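Local coordinates for protein fiber (PDB 6FJN) that forms the trimeric knob at the tip of the adenovirus 26 fibre, the capsid protein that attaches the virus to its receptor on the host cell, at residues Arg1-Thr6 and Thr25-Lys30; Gly32-Gly37 and Thr177-Thr182. One frame throughout, in Å; residues are numbered along the deposited sequence.

Contact 1 (Arg1-Thr6 and Thr25-Lys30)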
loop_
_atom_site.group_PDB
_atom_site.type_symbol
_atom_site.label_atom_id
_atom_site.label_comp_id
_atom_site.label_asym_id
_atom_site.label_seq_id
_atom_site.Cartn_x
_atom_site.Cartn_y
_atom_site.Cartn_z
ATOM N N ARG A 1 2.180 -9.773 21.556
ATOM C CA ARG A 1 1.256 -8.740 20.992
ATOM C C ARG A 1 1.708 -8.237 19.613
ATOM O O ARG A 1 2.894 -8.214 19.281
ATOM C CB ARG A 1 0.972 -7.633 22.008
ATOM C CG ARG A 1 -0.370 -6.916 21.809
ATOM C CD ARG A 1 -0.219 -5.555 21.110
ATOM N NE ARG A 1 -1.123 -5.320 19.975
ATOM C CZ ARG A 1 -2.453 -5.414 19.964
ATOM N NH1 ARG A 1 -3.150 -5.663 21.062
ATOM N NH2 ARG A 1 -3.100 -5.168 18.818
ATOM N N ARG A 2 0.711 -7.921 18.792
ATOM C CA ARG A 2 0.872 -7.803 17.351
ATOM C C ARG A 2 0.844 -6.402 16.806
ATOM O O ARG A 2 1.066 -6.274 15.634
ATOM C CB ARG A 2 -0.150 -8.652 16.573
ATOM C CG ARG A 2 0.227 -10.123 16.324
ATOM C CD ARG A 2 1.283 -10.672 17.286
ATOM N NE ARG A 2 2.564 -11.038 16.656
ATOM C CZ ARG A 2 3.592 -11.558 17.337
ATOM N NH1 ARG A 2 4.735 -11.895 16.737
ATOM N NH2 ARG A 2 3.475 -11.752 18.636
ATOM N N THR A 3 0.666 -5.359 17.615
ATOM C CA THR A 3 0.783 -3.980 17.121
ATOM C C THR A 3 1.694 -3.170 18.037
ATOM O O THR A 3 1.526 -3.127 19.263
ATOM C CB THR A 3 -0.589 -3.292 16.840
ATOM O OG1 THR A 3 -1.182 -3.851 15.620
ATOM C CG2 THR A 3 -0.442 -1.832 16.680
ATOM N N LEU A 4 2.666 -2.490 17.448
ATOM C CA LEU A 4 3.452 -1.441 18.112
ATOM C C LEU A 4 2.976 -0.119 17.557
ATOM O O LEU A 4 2.826 0.022 16.311
ATOM C CB LEU A 4 4.906 -1.535 17.773
ATOM C CG LEU A 4 5.858 -2.510 18.355
ATOM C CD1 LEU A 4 7.259 -2.224 17.811
ATOM C CD2 LEU A 4 5.833 -2.336 19.850
ATOM N N TRP A 5 2.708 0.873 18.413
ATOM C CA TRP A 5 2.241 2.127 17.881
ATOM C C TRP A 5 2.555 3.289 18.788
ATOM O O TRP A 5 3.002 3.148 19.946
ATOM C CB TRP A 5 0.751 2.033 17.574
ATOM C CG TRP A 5 -0.229 1.974 18.698
ATOM C CD1 TRP A 5 -0.011 1.848 20.029
ATOM C CD2 TRP A 5 -1.639 2.078 18.515
ATOM N NE1 TRP A 5 -1.223 1.866 20.700
ATOM C CE2 TRP A 5 -2.229 1.985 19.776
ATOM C CE3 TRP A 5 -2.470 2.190 17.390
ATOM C CZ2 TRP A 5 -3.621 2.071 19.950
ATOM C CZ3 TRP A 5 -3.832 2.231 17.562
ATOM C CH2 TRP A 5 -4.391 2.206 18.817
ATOM N N THR A 6 2.292 4.470 18.251
ATOM C CA THR A 6 2.394 5.722 18.975
ATOM C C THR A 6 1.165 6.090 19.733
ATOM O O THR A 6 1.160 7.094 20.459
ATOM C CB THR A 6 2.615 6.885 17.985
ATOM O OG1 THR A 6 1.614 6.832 16.943
ATOM C CG2 THR A 6 3.949 6.775 17.362
ATOM N N THR A 25 2.208 9.875 13.850
ATOM C CA THR A 25 1.261 8.795 14.033
ATOM C C THR A 25 1.813 7.593 13.312
ATOM O O THR A 25 1.937 7.631 12.096
ATOM C CB THR A 25 -0.138 9.145 13.538
ATOM O OG1 THR A 25 -0.566 10.359 14.142
ATOM C CG2 THR A 25 -1.144 8.050 13.871
ATOM N N LEU A 26 2.200 6.552 14.039
ATOM C CA LEU A 26 2.824 5.388 13.429
ATOM C C LEU A 26 2.247 4.143 14.061
ATOM O O LEU A 26 2.276 4.013 15.290
ATOM C CB LEU A 26 4.357 5.411 13.575
ATOM C CG LEU A 26 5.084 4.199 12.997
ATOM C CD1 LEU A 26 4.905 4.087 11.519
ATOM C CD2 LEU A 26 6.563 4.301 13.384
ATOM N N THR A 27 1.809 3.203 13.219
ATOM C CA THR A 27 1.308 1.921 13.660
ATOM C C THR A 27 1.994 0.842 12.857
ATOM O O THR A 27 2.008 0.908 11.612
ATOM C CB THR A 27 -0.215 1.861 13.421
ATOM O OG1 THR A 27 -0.855 2.959 14.073
ATOM C CG2 THR A 27 -0.849 0.589 13.948
ATOM N N LEU A 28 2.559 -0.140 13.556
ATOM C CA LEU A 28 3.235 -1.272 12.942
ATOM C C LEU A 28 2.480 -2.520 13.384
ATOM O O LEU A 28 2.475 -2.860 14.583
ATOM C CB LEU A 28 4.685 -1.328 13.401
ATOM C CG LEU A 28 5.554 -0.126 13.120
ATOM C CD1 LEU A 28 6.946 -0.342 13.695
ATOM C CD2 LEU A 28 5.613 0.224 11.651
ATOM N N THR A 29 1.831 -3.207 12.431
ATOM C CA THR A 29 1.054 -4.389 12.739
ATOM C C THR A 29 1.744 -5.612 12.149
ATOM O O THR A 29 1.992 -5.660 10.925
ATOM C CB THR A 29 -0.362 -4.267 12.188
ATOM O OG1 THR A 29 -1.005 -3.125 12.798
ATOM C CG2 THR A 29 -1.143 -5.557 12.455
ATOM N N LYS A 30 2.082 -6.560 12.985
ATOM C CA LYS A 30 2.765 -7.759 12.552
ATOM C C LYS A 30 1.798 -8.660 11.795
ATOM O O LYS A 30 0.781 -9.111 12.333
ATOM C CB LYS A 30 3.302 -8.448 13.797
ATOM C CG LYS A 30 3.941 -9.784 13.675
ATOM C CD LYS A 30 5.170 -9.685 12.856
ATOM C CE LYS A 30 6.038 -10.929 13.168
ATOM N NZ LYS A 30 7.270 -10.949 12.351
#
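Leu4 and Leu28 grip each other through paired backbone bonds, Leu28 N to Leu4 O at 2.8 Å and Leu4 N to Leu28 O at 2.9 Å, the centre of an antiparallel ladder. Lys30 N continues it to Arg2 O, and Thr6 N to Leu26 O. Beyond the last pair a side chain replaces the backbone: Thr6 OG1 accepts Leu26 N at 3.0 Å in an almost straight bond (172°). The hydroxyl gets there because chi1 of 51° sets OG1 between the backbone N and the carbonyl carbon. On the face carrying Thr3, Trp5, Thr27 and Thr29, Thr3 OG1 hydrogen-bonds Thr29 OG1 at 2.9 Å, and Thr29 OG1 also bonds Gln34 of the second subunit. The methyls Thr3 CG2 and Thr27 CG2 meet at 3.7 Å, while Thr27 OG1 lies at the edge of the Trp5 ring, 3.8 Å from CE3. In one of its two conformers Arg2 runs alongside Lys30; the lysine ammonium is held by Glu184, Gly32 O and Pro100 O. In the knob domain's antiparallel sheet, strand 3-5 lies between strand 83-86, whose Asn83 and Arg85 make backbone hydrogen bonds to Trp5 and Thr3, and strand 22-31, which strand 34-43 flanks.

Contact 2 (Gly32-Gly37 and Thr177-Thr182)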
loop_
_atom_site.group_PDB
_atom_site.type_symbol
_atom_site.label_atom_id
_atom_site.label_comp_id
_atom_site.label_asym_id
_atom_site.label_seq_id
_atom_site.Cartn_x
_atom_site.Cartn_y
_atom_site.Cartn_z
ATOM N N GLY A 32 2.896 -11.845 10.150
ATOM C CA GLY A 32 3.820 -12.881 9.804
ATOM C C GLY A 32 5.146 -12.331 9.409
ATOM O O GLY A 32 5.767 -11.570 10.160
ATOM N N SER A 33 5.592 -12.630 8.191
ATOM C CA SER A 33 6.897 -12.222 7.674
ATOM C C SER A 33 6.973 -10.756 7.246
ATOM O O SER A 33 8.030 -10.235 6.785
ATOM C CB SER A 33 7.177 -13.137 6.490
ATOM O OG SER A 33 8.308 -12.744 5.741
ATOM N N GLN A 34 5.837 -10.072 7.333
ATOM C CA GLN A 34 5.825 -8.620 7.059
ATOM C C GLN A 34 5.184 -7.847 8.191
ATOM O O GLN A 34 4.336 -8.396 8.897
ATOM C CB GLN A 34 5.091 -8.281 5.758
ATOM C CG GLN A 34 5.804 -8.815 4.530
ATOM C CD GLN A 34 4.996 -8.467 3.265
ATOM O OE1 GLN A 34 4.862 -7.316 2.867
ATOM N NE2 GLN A 34 4.444 -9.476 2.646
ATOM N N VAL A 35 5.587 -6.614 8.354
ATOM C CA VAL A 35 4.830 -5.631 9.102
ATOM C C VAL A 35 4.027 -4.801 8.104
ATOM O O VAL A 35 4.553 -4.379 7.062
ATOM C CB VAL A 35 5.751 -4.751 9.935
ATOM C CG1 VAL A 35 5.112 -3.429 10.281
ATOM C CG2 VAL A 35 6.141 -5.478 11.191
ATOM N N LEU A 36 2.742 -4.542 8.437
ATOM C CA LEU A 36 1.908 -3.590 7.774
ATOM C C LEU A 36 2.001 -2.287 8.546
ATOM O O LEU A 36 1.596 -2.238 9.731
ATOM C CB LEU A 36 0.463 -4.117 7.746
ATOM C CG LEU A 36 -0.569 -3.244 7.069
ATOM C CD1 LEU A 36 -0.285 -3.047 5.599
ATOM C CD2 LEU A 36 -1.962 -3.812 7.287
ATOM N N GLY A 37 2.562 -1.277 7.921
ATOM C CA GLY A 37 2.770 -0.010 8.570
ATOM C C GLY A 37 1.839 1.085 8.060
ATOM O O GLY A 37 1.395 1.058 6.897
ATOM N N THR A 177 0.347 3.960 3.820
ATOM C CA THR A 177 0.442 2.546 4.139
ATOM C C THR A 177 1.642 1.946 3.439
ATOM O O THR A 177 1.941 2.279 2.263
ATOM C CB THR A 177 -0.828 1.828 3.742
ATOM O OG1 THR A 177 -1.859 2.314 4.645
ATOM C CG2 THR A 177 -0.801 0.354 3.854
ATOM N N PHE A 178 2.325 1.031 4.118
ATOM C CA PHE A 178 3.511 0.390 3.566
ATOM C C PHE A 178 3.710 -0.949 4.217
ATOM O O PHE A 178 2.986 -1.291 5.198
ATOM C CB PHE A 178 4.742 1.294 3.757
ATOM C CG PHE A 178 5.101 1.574 5.186
ATOM C CD1 PHE A 178 4.447 2.552 5.912
ATOM C CD2 PHE A 178 6.120 0.870 5.806
ATOM C CE1 PHE A 178 4.804 2.825 7.223
ATOM C CE2 PHE A 178 6.469 1.121 7.129
ATOM C CZ PHE A 178 5.805 2.130 7.836
ATOM N N SER A 179 4.647 -1.748 3.745
ATOM C CA SER A 179 5.021 -2.955 4.452
ATOM C C SER A 179 6.506 -3.182 4.320
ATOM O O SER A 179 7.177 -2.547 3.469
ATOM C CB SER A 179 4.266 -4.187 3.955
ATOM O OG SER A 179 4.754 -4.625 2.695
ATOM N N TYR A 180 7.046 -4.067 5.151
ATOM C CA TYR A 180 8.435 -4.492 5.042
ATOM C C TYR A 180 8.612 -5.836 5.626
ATOM O O TYR A 180 7.840 -6.295 6.478
ATOM C CB TYR A 180 9.402 -3.453 5.703
ATOM C CG TYR A 180 9.121 -3.227 7.187
ATOM C CD1 TYR A 180 9.794 -3.996 8.157
ATOM C CD2 TYR A 180 8.258 -2.255 7.622
ATOM C CE1 TYR A 180 9.584 -3.772 9.495
ATOM C CE2 TYR A 180 8.043 -2.020 8.980
ATOM C CZ TYR A 180 8.719 -2.782 9.912
ATOM O OH TYR A 180 8.426 -2.523 11.230
ATOM N N LEU A 181 9.674 -6.507 5.178
ATOM C CA LEU A 181 10.038 -7.822 5.668
ATOM C C LEU A 181 10.657 -7.716 7.044
ATOM O O LEU A 181 11.449 -6.843 7.297
ATOM C CB LEU A 181 11.042 -8.483 4.720
ATOM C CG LEU A 181 10.478 -9.040 3.414
ATOM C CD1 LEU A 181 9.581 -8.167 2.581
ATOM C CD2 LEU A 181 11.644 -9.589 2.580
ATOM N N THR A 182 10.294 -8.633 7.905
ATOM C CA THR A 182 10.773 -8.583 9.287
ATOM C C THR A 182 11.916 -9.534 9.584
ATOM O O THR A 182 12.099 -10.599 8.935
ATOM C CB THR A 182 9.642 -8.875 10.253
ATOM O OG1 THR A 182 9.152 -10.194 9.971
ATOM C CG2 THR A 182 8.463 -7.927 10.138
HETATM O O HOH W 1 10.787 -11.497 6.663
#
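Phe178 and Tyr180 both hold CG between the backbone N and the carbonyl carbon, chi1 63° and 59°, which lays their rings over Gly37 and Val35 of the antiparallel partner strand in the knob's beta-sandwich. Gly37 CA sits over one face of the Phe178 ring, 3.9 Å from its centroid and offset toward the rim. Val35 CB lies over a face of the Tyr180 ring, with CG1 3.5 Å from Tyr180 CE2. The other valine branch, CG2, meets Thr182 CG2 at 3.5 Å. Two backbone pairs, Val35 with Tyr180 and Gly37 with Phe178, bond the strands in both directions. On the reverse face the extended Gln34 stands out from the sheet, and its OE1 accepts Ser179 OG at 2.7 Å, nearly in line with the amide C=O. That face meets other subunits: Gln34 NE2 bonds Thr29 and Leu36 O of the third subunit, and Ser179 OG also bonds Thr177 of that subunit. Tyr180 OH is taken by Phe101 O. At the loop end Thr182 N approaches Ser33 O at 3.0 Å from above the carbonyl plane; a bridging water accepts from one conformer of Ser33 OG and donates to Thr182 O at 2.8 Å.

In the fold
Contacts 1 and 2 lie side by side in one antiparallel sheet of the knob, their centres 11 Å apart, and follow in series along the chain. Strand 22-31 of contact 1 turns directly into strand 34-43 of contact 2, giving the local order 3-5, 22-31, 34-43, 176-181. Leu36 N probably bonds Thr29 O at 2.8 Å across the seam, and Leu28 packs on Val35 and Tyr180. Together they bring the N-terminal strand and the C-terminal strand into the same sheet, and both contacts touch the second subunit, so this sheet takes part in building the trimer. Lys30 and Thr182, one from each contact, belong to an L-glutamate site observed for this protein, although no glutamate is bound here.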